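Local structure of mandelate racemase/muconate lactonizing enzyme-like protein (Rubrobacter xylanophilus DSM 9941, 2QQ6) at residues H33-S41 with H318-T326; P63-R74 with L91-A102. The protein probably acts as a lyase of the enolase superfamily and binds a magnesium ion in its barrel domain. All coordinates share one frame; numbering follows the deposited sequence.

Contact 1: H33-S41 with H318-T326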
loop_
_atom_site.group_PDB
_atom_site.type_symbol
_atom_site.label_atom_id
_atom_site.label_comp_id
_atom_site.label_asym_id
_atom_site.label_seq_id
_atom_site.Cartn_x
_atom_site.Cartn_y
_atom_site.Cartn_z
ATOM N N HIS B 33 28.829 -7.328 0.281
ATOM C CA HIS B 33 27.538 -6.708 0.007
ATOM C C HIS B 33 26.614 -7.603 -0.824
ATOM O O HIS B 33 27.056 -8.560 -1.464
ATOM C CB HIS B 33 27.734 -5.395 -0.750
ATOM C CG HIS B 33 28.115 -5.585 -2.187
ATOM N ND1 HIS B 33 27.897 -4.623 -3.150
ATOM C CD2 HIS B 33 28.683 -6.634 -2.827
ATOM C CE1 HIS B 33 28.311 -5.073 -4.322
ATOM N NE2 HIS B 33 28.791 -6.292 -4.153
ATOM N N GLY B 34 25.330 -7.264 -0.812
ATOM C CA GLY B 34 24.340 -7.996 -1.577
ATOM C C GLY B 34 23.649 -7.006 -2.497
ATOM O O GLY B 34 23.591 -5.808 -2.197
ATOM N N LEU B 35 23.122 -7.487 -3.618
ATOM C CA LEU B 35 22.459 -6.588 -4.557
ATOM C C LEU B 35 20.996 -6.935 -4.878
ATOM O O LEU B 35 20.656 -8.090 -5.135
ATOM C CB LEU B 35 23.258 -6.523 -5.862
ATOM C CG LEU B 35 22.827 -5.430 -6.845
ATOM C CD1 LEU B 35 23.384 -4.094 -6.372
ATOM C CD2 LEU B 35 23.326 -5.749 -8.253
ATOM N N GLY B 36 20.145 -5.912 -4.872
ATOM C CA GLY B 36 18.737 -6.101 -5.179
ATOM C C GLY B 36 18.137 -4.927 -5.944
ATOM O O GLY B 36 18.646 -3.802 -5.867
ATOM N N GLU B 37 17.056 -5.185 -6.680
ATOM C CA GLU B 37 16.388 -4.142 -7.466
ATOM C C GLU B 37 14.896 -4.032 -7.143
ATOM O O GLU B 37 14.183 -5.039 -7.122
ATOM C CB GLU B 37 16.545 -4.423 -8.958
ATOM C CG GLU B 37 16.082 -3.296 -9.845
ATOM C CD GLU B 37 15.970 -3.719 -11.291
ATOM O OE1 GLU B 37 16.571 -4.756 -11.644
ATOM O OE2 GLU B 37 15.288 -3.019 -12.076
ATOM N N CYS B 38 14.427 -2.808 -6.897
ATOM C CA CYS B 38 13.021 -2.576 -6.594
ATOM C C CYS B 38 12.226 -2.469 -7.890
ATOM O O CYS B 38 12.787 -2.235 -8.965
ATOM C CB CYS B 38 12.833 -1.278 -5.803
ATOM S SG CYS B 38 13.387 -1.279 -4.068
ATOM N N TYR B 39 10.916 -2.658 -7.778
ATOM C CA TYR B 39 10.014 -2.547 -8.912
ATOM C C TYR B 39 9.833 -1.051 -9.162
ATOM O O TYR B 39 9.943 -0.235 -8.245
ATOM C CB TYR B 39 8.673 -3.195 -8.562
ATOM C CG TYR B 39 7.523 -2.821 -9.476
ATOM C CD1 TYR B 39 7.244 -3.560 -10.624
ATOM C CD2 TYR B 39 6.717 -1.709 -9.195
ATOM C CE1 TYR B 39 6.194 -3.200 -11.468
ATOM C CE2 TYR B 39 5.674 -1.343 -10.032
ATOM C CZ TYR B 39 5.420 -2.092 -11.167
ATOM O OH TYR B 39 4.402 -1.724 -12.010
ATOM N N PRO B 40 9.583 -0.664 -10.414
ATOM C CA PRO B 40 9.397 0.758 -10.716
ATOM C C PRO B 40 8.070 1.296 -10.185
ATOM O O PRO B 40 7.086 1.391 -10.905
ATOM C CB PRO B 40 9.480 0.799 -12.235
ATOM C CG PRO B 40 8.970 -0.572 -12.636
ATOM C CD PRO B 40 9.663 -1.464 -11.646
ATOM N N SER B 41 8.047 1.664 -8.915
ATOM C CA SER B 41 6.823 2.174 -8.328
ATOM C C SER B 41 6.883 3.653 -7.954
ATOM O O SER B 41 7.848 4.120 -7.338
ATOM C CB SER B 41 6.469 1.346 -7.094
ATOM O OG SER B 41 5.220 1.745 -6.563
ATOM N N HIS B 318 5.139 -11.651 -12.732
ATOM C CA HIS B 318 5.142 -10.468 -13.591
ATOM C C HIS B 318 6.539 -9.875 -13.393
ATOM O O HIS B 318 7.014 -9.767 -12.266
ATOM C CB HIS B 318 4.026 -9.512 -13.112
ATOM C CG HIS B 318 3.961 -8.194 -13.832
ATOM N ND1 HIS B 318 4.465 -7.026 -13.297
ATOM C CD2 HIS B 318 3.401 -7.850 -15.017
ATOM C CE1 HIS B 318 4.214 -6.023 -14.117
ATOM N NE2 HIS B 318 3.570 -6.495 -15.170
ATOM N N ASN B 319 7.204 -9.519 -14.483
ATOM C CA ASN B 319 8.553 -8.978 -14.404
ATOM C C ASN B 319 8.702 -7.733 -15.249
ATOM O O ASN B 319 8.383 -7.740 -16.438
ATOM C CB ASN B 319 9.558 -10.024 -14.894
ATOM C CG ASN B 319 11.002 -9.625 -14.643
ATOM O OD1 ASN B 319 11.414 -8.500 -14.926
ATOM N ND2 ASN B 319 11.782 -10.556 -14.120
ATOM N N VAL B 320 9.213 -6.671 -14.643
ATOM C CA VAL B 320 9.408 -5.421 -15.360
ATOM C C VAL B 320 10.711 -4.772 -14.903
ATOM O O VAL B 320 10.858 -3.550 -14.930
ATOM C CB VAL B 320 8.221 -4.469 -15.100
ATOM C CG1 VAL B 320 8.329 -3.856 -13.719
ATOM C CG2 VAL B 320 8.159 -3.420 -16.165
ATOM N N SER B 321 11.663 -5.599 -14.484
ATOM C CA SER B 321 12.943 -5.088 -14.007
ATOM C C SER B 321 14.121 -5.470 -14.895
ATOM O O SER B 321 13.975 -6.233 -15.850
ATOM C CB SER B 321 13.193 -5.566 -12.574
ATOM O OG SER B 321 12.189 -5.070 -11.707
ATOM N N SER B 322 15.286 -4.922 -14.561
ATOM C CA SER B 322 16.531 -5.146 -15.291
ATOM C C SER B 322 17.128 -6.522 -14.987
ATOM O O SER B 322 16.469 -7.361 -14.374
ATOM C CB SER B 322 17.527 -4.058 -14.909
ATOM O OG SER B 322 17.889 -4.183 -13.550
ATOM N N PRO B 323 18.385 -6.772 -15.407
ATOM C CA PRO B 323 18.981 -8.082 -15.132
ATOM C C PRO B 323 19.023 -8.455 -13.645
ATOM O O PRO B 323 18.958 -9.635 -13.294
ATOM C CB PRO B 323 20.380 -7.955 -15.735
ATOM C CG PRO B 323 20.175 -7.015 -16.863
ATOM C CD PRO B 323 19.295 -5.966 -16.243
ATOM N N VAL B 324 19.131 -7.456 -12.775
ATOM C CA VAL B 324 19.190 -7.727 -11.340
ATOM C C VAL B 324 17.885 -8.348 -10.830
ATOM O O VAL B 324 17.877 -9.493 -10.354
ATOM C CB VAL B 324 19.504 -6.447 -10.532
ATOM C CG1 VAL B 324 19.422 -6.734 -9.045
ATOM C CG2 VAL B 324 20.889 -5.957 -10.868
ATOM N N GLY B 325 16.786 -7.599 -10.930
ATOM C CA GLY B 325 15.508 -8.116 -10.482
ATOM C C GLY B 325 15.167 -9.390 -11.231
ATOM O O GLY B 325 14.833 -10.419 -10.642
ATOM N N THR B 326 15.274 -9.316 -12.546
ATOM C CA THR B 326 14.970 -10.447 -13.392
ATOM C C THR B 326 15.634 -11.744 -12.982
ATOM O O THR B 326 14.973 -12.779 -12.891
ATOM C CB THR B 326 15.363 -10.165 -14.833
ATOM O OG1 THR B 326 14.710 -8.968 -15.262
ATOM C CG2 THR B 326 14.962 -11.327 -15.730
#

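Contact 2: P63-R74 with L91-A102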
loop_
_atom_site.group_PDB
_atom_site.type_symbol
_atom_site.label_atom_id
_atom_site.label_comp_id
_atom_site.label_asym_id
_atom_site.label_seq_id
_atom_site.Cartn_x
_atom_site.Cartn_y
_atom_site.Cartn_z
ATOM N N PRO B 63 22.727 -10.792 8.596
ATOM C CA PRO B 63 22.040 -10.832 7.299
ATOM C C PRO B 63 21.764 -12.227 6.768
ATOM O O PRO B 63 21.395 -12.391 5.609
ATOM C CB PRO B 63 22.987 -10.063 6.395
ATOM C CG PRO B 63 24.323 -10.506 6.920
ATOM C CD PRO B 63 24.132 -10.376 8.423
ATOM N N ARG B 64 21.948 -13.236 7.601
ATOM C CA ARG B 64 21.697 -14.586 7.152
ATOM C C ARG B 64 20.263 -15.034 7.455
ATOM O O ARG B 64 19.700 -15.878 6.747
ATOM C CB ARG B 64 22.731 -15.526 7.763
ATOM C CG ARG B 64 24.035 -15.515 6.997
ATOM C CD ARG B 64 25.121 -16.240 7.747
ATOM N NE ARG B 64 25.432 -15.582 9.009
ATOM C CZ ARG B 64 26.177 -16.133 9.957
ATOM N NH1 ARG B 64 26.677 -17.346 9.768
ATOM N NH2 ARG B 64 26.415 -15.482 11.089
ATOM N N ASP B 65 19.669 -14.468 8.499
ATOM C CA ASP B 65 18.298 -14.799 8.843
ATOM C C ASP B 65 17.485 -13.755 8.112
ATOM O O ASP B 65 16.941 -12.818 8.710
ATOM C CB ASP B 65 18.099 -14.679 10.339
ATOM C CG ASP B 65 19.119 -15.473 11.113
ATOM O OD1 ASP B 65 19.153 -16.711 10.938
ATOM O OD2 ASP B 65 19.883 -14.855 11.891
ATOM N N VAL B 66 17.430 -13.922 6.799
ATOM C CA VAL B 66 16.739 -12.993 5.926
ATOM C C VAL B 66 15.242 -12.892 6.213
ATOM O O VAL B 66 14.711 -11.789 6.399
ATOM C CB VAL B 66 17.020 -13.377 4.448
ATOM C CG1 VAL B 66 16.544 -14.761 4.198
ATOM C CG2 VAL B 66 16.377 -12.396 3.495
ATOM N N GLU B 67 14.566 -14.033 6.291
ATOM C CA GLU B 67 13.131 -14.036 6.548
ATOM C C GLU B 67 12.778 -13.306 7.838
ATOM O O GLU B 67 11.771 -12.609 7.911
ATOM C CB GLU B 67 12.607 -15.466 6.596
ATOM C CG GLU B 67 11.238 -15.621 5.949
ATOM C CD GLU B 67 10.815 -17.073 5.779
ATOM O OE1 GLU B 67 11.619 -17.868 5.230
ATOM O OE2 GLU B 67 9.675 -17.412 6.182
ATOM N N ARG B 68 13.616 -13.462 8.855
ATOM C CA ARG B 68 13.398 -12.803 10.135
ATOM C C ARG B 68 13.493 -11.291 9.990
ATOM O O ARG B 68 12.845 -10.544 10.718
ATOM C CB ARG B 68 14.434 -13.280 11.155
ATOM C CG ARG B 68 14.265 -12.676 12.541
ATOM C CD ARG B 68 15.202 -13.341 13.532
ATOM N NE ARG B 68 16.599 -13.105 13.201
ATOM C CZ ARG B 68 17.231 -11.964 13.439
ATOM N NH1 ARG B 68 16.593 -10.953 14.016
ATOM N NH2 ARG B 68 18.503 -11.836 13.089
ATOM N N LEU B 69 14.298 -10.841 9.035
ATOM C CA LEU B 69 14.480 -9.411 8.815
ATOM C C LEU B 69 13.344 -8.746 8.020
ATOM O O LEU B 69 13.076 -7.548 8.176
ATOM C CB LEU B 69 15.837 -9.179 8.137
ATOM C CG LEU B 69 17.036 -9.664 8.965
ATOM C CD1 LEU B 69 18.305 -9.593 8.125
ATOM C CD2 LEU B 69 17.173 -8.820 10.226
ATOM N N TYR B 70 12.687 -9.523 7.165
ATOM C CA TYR B 70 11.572 -9.004 6.388
ATOM C C TYR B 70 10.435 -8.752 7.377
ATOM O O TYR B 70 9.796 -7.696 7.371
ATOM C CB TYR B 70 11.141 -10.029 5.325
ATOM C CG TYR B 70 9.902 -9.632 4.536
ATOM C CD1 TYR B 70 9.878 -8.462 3.771
ATOM C CD2 TYR B 70 8.745 -10.410 4.580
ATOM C CE1 TYR B 70 8.725 -8.075 3.075
ATOM C CE2 TYR B 70 7.596 -10.034 3.893
ATOM C CZ TYR B 70 7.588 -8.865 3.144
ATOM O OH TYR B 70 6.439 -8.471 2.490
ATOM N N GLU B 71 10.208 -9.734 8.242
ATOM C CA GLU B 71 9.171 -9.652 9.244
ATOM C C GLU B 71 9.478 -8.562 10.233
ATOM O O GLU B 71 8.585 -8.001 10.841
ATOM C CB GLU B 71 9.045 -10.986 9.956
ATOM C CG GLU B 71 8.401 -12.035 9.080
ATOM C CD GLU B 71 6.996 -11.636 8.654
ATOM O OE1 GLU B 71 6.677 -11.811 7.454
ATOM O OE2 GLU B 71 6.214 -11.154 9.517
ATOM N N LYS B 72 10.753 -8.265 10.400
ATOM C CA LYS B 72 11.160 -7.213 11.317
ATOM C C LYS B 72 10.674 -5.889 10.732
ATOM O O LYS B 72 9.993 -5.105 11.395
ATOM C CB LYS B 72 12.687 -7.221 11.444
ATOM C CG LYS B 72 13.321 -6.011 12.114
ATOM C CD LYS B 72 13.421 -6.151 13.613
ATOM C CE LYS B 72 14.368 -5.093 14.202
ATOM N NZ LYS B 72 15.798 -5.292 13.804
HETATM N N MSE B 73 11.004 -5.663 9.467
HETATM C CA MSE B 73 10.623 -4.426 8.804
HETATM C C MSE B 73 9.139 -4.380 8.501
HETATM O O MSE B 73 8.474 -3.370 8.767
HETATM C CB MSE B 73 11.410 -4.257 7.508
HETATM C CG MSE B 73 12.928 -4.265 7.672
HETATM SE SE MSE B 73 13.786 -4.170 5.900
HETATM C CE MSE B 73 13.896 -6.099 5.527
ATOM N N ARG B 74 8.621 -5.472 7.949
ATOM C CA ARG B 74 7.208 -5.533 7.612
ATOM C C ARG B 74 6.398 -5.217 8.851
ATOM O O ARG B 74 5.548 -4.329 8.832
ATOM C CB ARG B 74 6.834 -6.913 7.088
ATOM C CG ARG B 74 5.839 -6.887 5.923
ATOM C CD ARG B 74 5.076 -8.193 5.872
ATOM N NE ARG B 74 4.311 -8.343 7.106
ATOM C CZ ARG B 74 4.025 -9.507 7.668
ATOM N NH1 ARG B 74 4.444 -10.626 7.094
ATOM N NH2 ARG B 74 3.350 -9.547 8.812
ATOM N N LEU B 91 10.749 -2.784 0.542
ATOM C CA LEU B 91 11.325 -3.920 1.251
ATOM C C LEU B 91 11.698 -5.040 0.272
ATOM O O LEU B 91 12.660 -5.769 0.489
ATOM C CB LEU B 91 10.335 -4.495 2.272
ATOM C CG LEU B 91 9.822 -3.734 3.494
ATOM C CD1 LEU B 91 8.936 -4.682 4.264
ATOM C CD2 LEU B 91 10.957 -3.255 4.382
ATOM N N SER B 92 10.923 -5.192 -0.794
ATOM C CA SER B 92 11.202 -6.250 -1.759
ATOM C C SER B 92 12.637 -6.166 -2.258
ATOM O O SER B 92 13.304 -7.193 -2.435
ATOM C CB SER B 92 10.237 -6.172 -2.955
ATOM O OG SER B 92 8.909 -6.508 -2.589
ATOM N N GLY B 93 13.099 -4.931 -2.480
ATOM C CA GLY B 93 14.450 -4.694 -2.960
ATOM C C GLY B 93 15.446 -5.054 -1.883
ATOM O O GLY B 93 16.371 -5.834 -2.097
ATOM N N ILE B 94 15.246 -4.482 -0.707
ATOM C CA ILE B 94 16.117 -4.774 0.411
ATOM C C ILE B 94 16.162 -6.278 0.668
ATOM O O ILE B 94 17.205 -6.817 1.020
ATOM C CB ILE B 94 15.612 -4.109 1.685
ATOM C CG1 ILE B 94 15.420 -2.616 1.441
ATOM C CG2 ILE B 94 16.573 -4.389 2.821
ATOM C CD1 ILE B 94 14.786 -1.887 2.607
ATOM N N GLU B 95 15.033 -6.959 0.500
ATOM C CA GLU B 95 15.010 -8.388 0.763
ATOM C C GLU B 95 15.967 -9.094 -0.153
ATOM O O GLU B 95 16.769 -9.906 0.281
ATOM C CB GLU B 95 13.617 -8.988 0.567
ATOM C CG GLU B 95 13.491 -10.349 1.261
ATOM C CD GLU B 95 13.008 -11.470 0.354
ATOM O OE1 GLU B 95 13.477 -11.554 -0.801
ATOM O OE2 GLU B 95 12.170 -12.283 0.801
ATOM N N THR B 96 15.867 -8.763 -1.431
ATOM C CA THR B 96 16.702 -9.370 -2.453
ATOM C C THR B 96 18.175 -9.234 -2.118
ATOM O O THR B 96 18.938 -10.203 -2.201
ATOM C CB THR B 96 16.450 -8.711 -3.800
ATOM O OG1 THR B 96 15.038 -8.590 -4.002
ATOM C CG2 THR B 96 17.039 -9.547 -4.916
ATOM N N ALA B 97 18.568 -8.018 -1.750
ATOM C CA ALA B 97 19.944 -7.735 -1.389
ATOM C C ALA B 97 20.416 -8.744 -0.351
ATOM O O ALA B 97 21.380 -9.468 -0.577
ATOM C CB ALA B 97 20.042 -6.346 -0.840
ATOM N N LEU B 98 19.715 -8.791 0.780
ATOM C CA LEU B 98 20.041 -9.700 1.880
ATOM C C LEU B 98 20.108 -11.152 1.445
ATOM O O LEU B 98 21.003 -11.900 1.843
ATOM C CB LEU B 98 19.003 -9.558 2.980
ATOM C CG LEU B 98 18.945 -8.141 3.543
ATOM C CD1 LEU B 98 17.638 -7.920 4.304
ATOM C CD2 LEU B 98 20.156 -7.918 4.438
ATOM N N TRP B 99 19.138 -11.552 0.639
ATOM C CA TRP B 99 19.090 -12.912 0.144
ATOM C C TRP B 99 20.314 -13.149 -0.728
ATOM O O TRP B 99 20.753 -14.281 -0.900
ATOM C CB TRP B 99 17.805 -13.124 -0.665
ATOM C CG TRP B 99 16.732 -13.889 0.056
ATOM C CD1 TRP B 99 15.409 -13.566 0.128
ATOM C CD2 TRP B 99 16.882 -15.127 0.764
ATOM N NE1 TRP B 99 14.724 -14.523 0.839
ATOM C CE2 TRP B 99 15.604 -15.495 1.241
ATOM C CE3 TRP B 99 17.974 -15.964 1.044
ATOM C CZ2 TRP B 99 15.382 -16.669 1.985
ATOM C CZ3 TRP B 99 17.754 -17.135 1.787
ATOM C CH2 TRP B 99 16.467 -17.471 2.248
ATOM N N ASP B 100 20.855 -12.068 -1.280
ATOM C CA ASP B 100 22.033 -12.143 -2.141
ATOM C C ASP B 100 23.277 -12.137 -1.267
ATOM O O ASP B 100 24.149 -12.995 -1.405
ATOM C CB ASP B 100 22.057 -10.945 -3.101
ATOM C CG ASP B 100 23.276 -10.944 -4.018
ATOM O OD1 ASP B 100 23.621 -12.031 -4.536
ATOM O OD2 ASP B 100 23.872 -9.857 -4.224
ATOM N N LEU B 101 23.344 -11.155 -0.374
ATOM C CA LEU B 101 24.446 -11.015 0.567
ATOM C C LEU B 101 24.672 -12.357 1.236
ATOM O O LEU B 101 25.767 -12.904 1.196
ATOM C CB LEU B 101 24.089 -9.966 1.617
ATOM C CG LEU B 101 24.984 -9.791 2.840
ATOM C CD1 LEU B 101 26.440 -9.663 2.430
ATOM C CD2 LEU B 101 24.528 -8.545 3.596
ATOM N N ALA B 102 23.612 -12.885 1.834
ATOM C CA ALA B 102 23.660 -14.170 2.516
ATOM C C ALA B 102 24.249 -15.290 1.650
ATOM O O ALA B 102 25.046 -16.097 2.126
ATOM C CB ALA B 102 22.261 -14.548 2.981
#

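Contact 1: H33-S41 with H318-T326
Glu37 drives its carboxylate into the start of helix 323-334, and the contact is best read along this one side chain. Its CB rests 3.7 Å from Val324 CG1. CG leaves opposite the backbone N (chi1 -171°) and the chain runs on extended, which carries CD past Ser321 to the turn at Ser322, the N-cap residue. At the tip, OE2 takes the N-H of Ser322 on its syn lone pair, 3.1 Å from Ser322 N and nearly straight at 178°. Glu37 OE1 accepts from Gly325 N at 2.9 Å, met on the anti side and somewhat out of the carboxylate plane. Ser322 OG also donates to OE1, although the modelled bond is too short for its length to be trusted. N-H groups at the first turn of a helix lack acceptors within the helix, and a carboxylate placed here meets both that need and, probably, the positive end of the helix dipole.

In enolase-superfamily terms, strand 32-37, an outer strand of the capping domain's three-stranded antiparallel sheet, and the loop after it meet the loop 318-322 and the start of helix 323-334 in the barrel domain. Behind Glu37, the side chains of Leu35 and Val324 cross at about a right angle, Leu35 CD2 being 3.6 Å from Val324 CG2. Ahead of it, the Pro40 ring and Val320 reach toward each other, Pro40 CD lying 3.4 Å from Val320 CG1, while the same CD covers one face of the Tyr39 ring. The hydroxyl of Tyr39 bonds to the backbone O of Phe79 of the second subunit. Tyr39 CE1 lies at the edge of the His318 ring, 4.3 Å from His318 CE1. His318 ND1 is hydrogen-bonded to Asp291, a pairing consistent with the His-Asp dyad of mandelate racemase relatives, and its side chain is about 4 Å from the bound magnesium ion.

Contact 2: P63-R74 with L91-A102
Val66 is the knob that sits over the indole of Trp99: its CG1 lies above one face of the six-membered ring, and CG2, 3.7 Å from Trp99 CD1, covers the five-membered part. With chi1 at 59°, CG1 stands between the backbone N and the carbonyl carbon while CG2 points opposite the N, which spreads the two methyls over the same face. Segments 66-74 and 91-102 run antiparallel, their axes 9.9 Å apart at closest and 159° between directions; they lie on helices 66-76 and 86-106, a hairpin of the N-terminal capping domain.

Leu98 is the counter-bump from the other helix. Its CB lies 3.9 Å from Val66 CG2, CD2 reaches the ring of Pro63, and CD1 touches both Leu69 CD1 and Met73 CE, so it fills the hollow those four residues make. At one end of the pair Pro63 CB nests 3.5 Å from Leu101 CD2, and the small Ala102 lets the backbone come in, with Ala102 CB 3.5 Å from Pro63 O. At the other end Leu91 splits its two methyls: CD1 meets Tyr70 CE1 at 3.6 Å, the two side chains crossing at about a right angle, while CD2 packs on CB and SE of Met73, a selenomethionine in this crystal. Ile94 CD1 flanks that selenium at 4.1 Å. Ala97, Leu98 and Leu101 also lean on Val27 of strand 21-29, and the indole itself reaches helix 298-310 of the barrel domain.

With a serine in place of Trp99 the indole face under Val66 is gone, which would probably leave a gap there and its two methyls without their broadest partner. Across the pair the contacts are carbon against carbon, a few backbone oxygens and one selenium, without hydrogen bonds or salt bridges, so the hairpin's fit depends on matched shape and the exclusion of water.

Both contacts are buried, but contact 1 lies nearer the middle of the chain and the metal-binding end of the barrel, whereas contact 2 sits farther out and away from the magnesium site. Contact 1 ties the capping domain to the barrel with a carboxylate set at a helix start; contact 2 stays inside the capping domain and is almost wholly apolar. The two share a border: helix 91-102 lies against strand 33-37, where Asp100 OD2 probably accepts from Leu35 N at 2.6 Å, Thr96 packs on Gly36 and Gly93 on Cys38. One helix of contact 2, 86-106, therefore backs the strand that contact 1 presents to the barrel, and both contacts reach the second subunit.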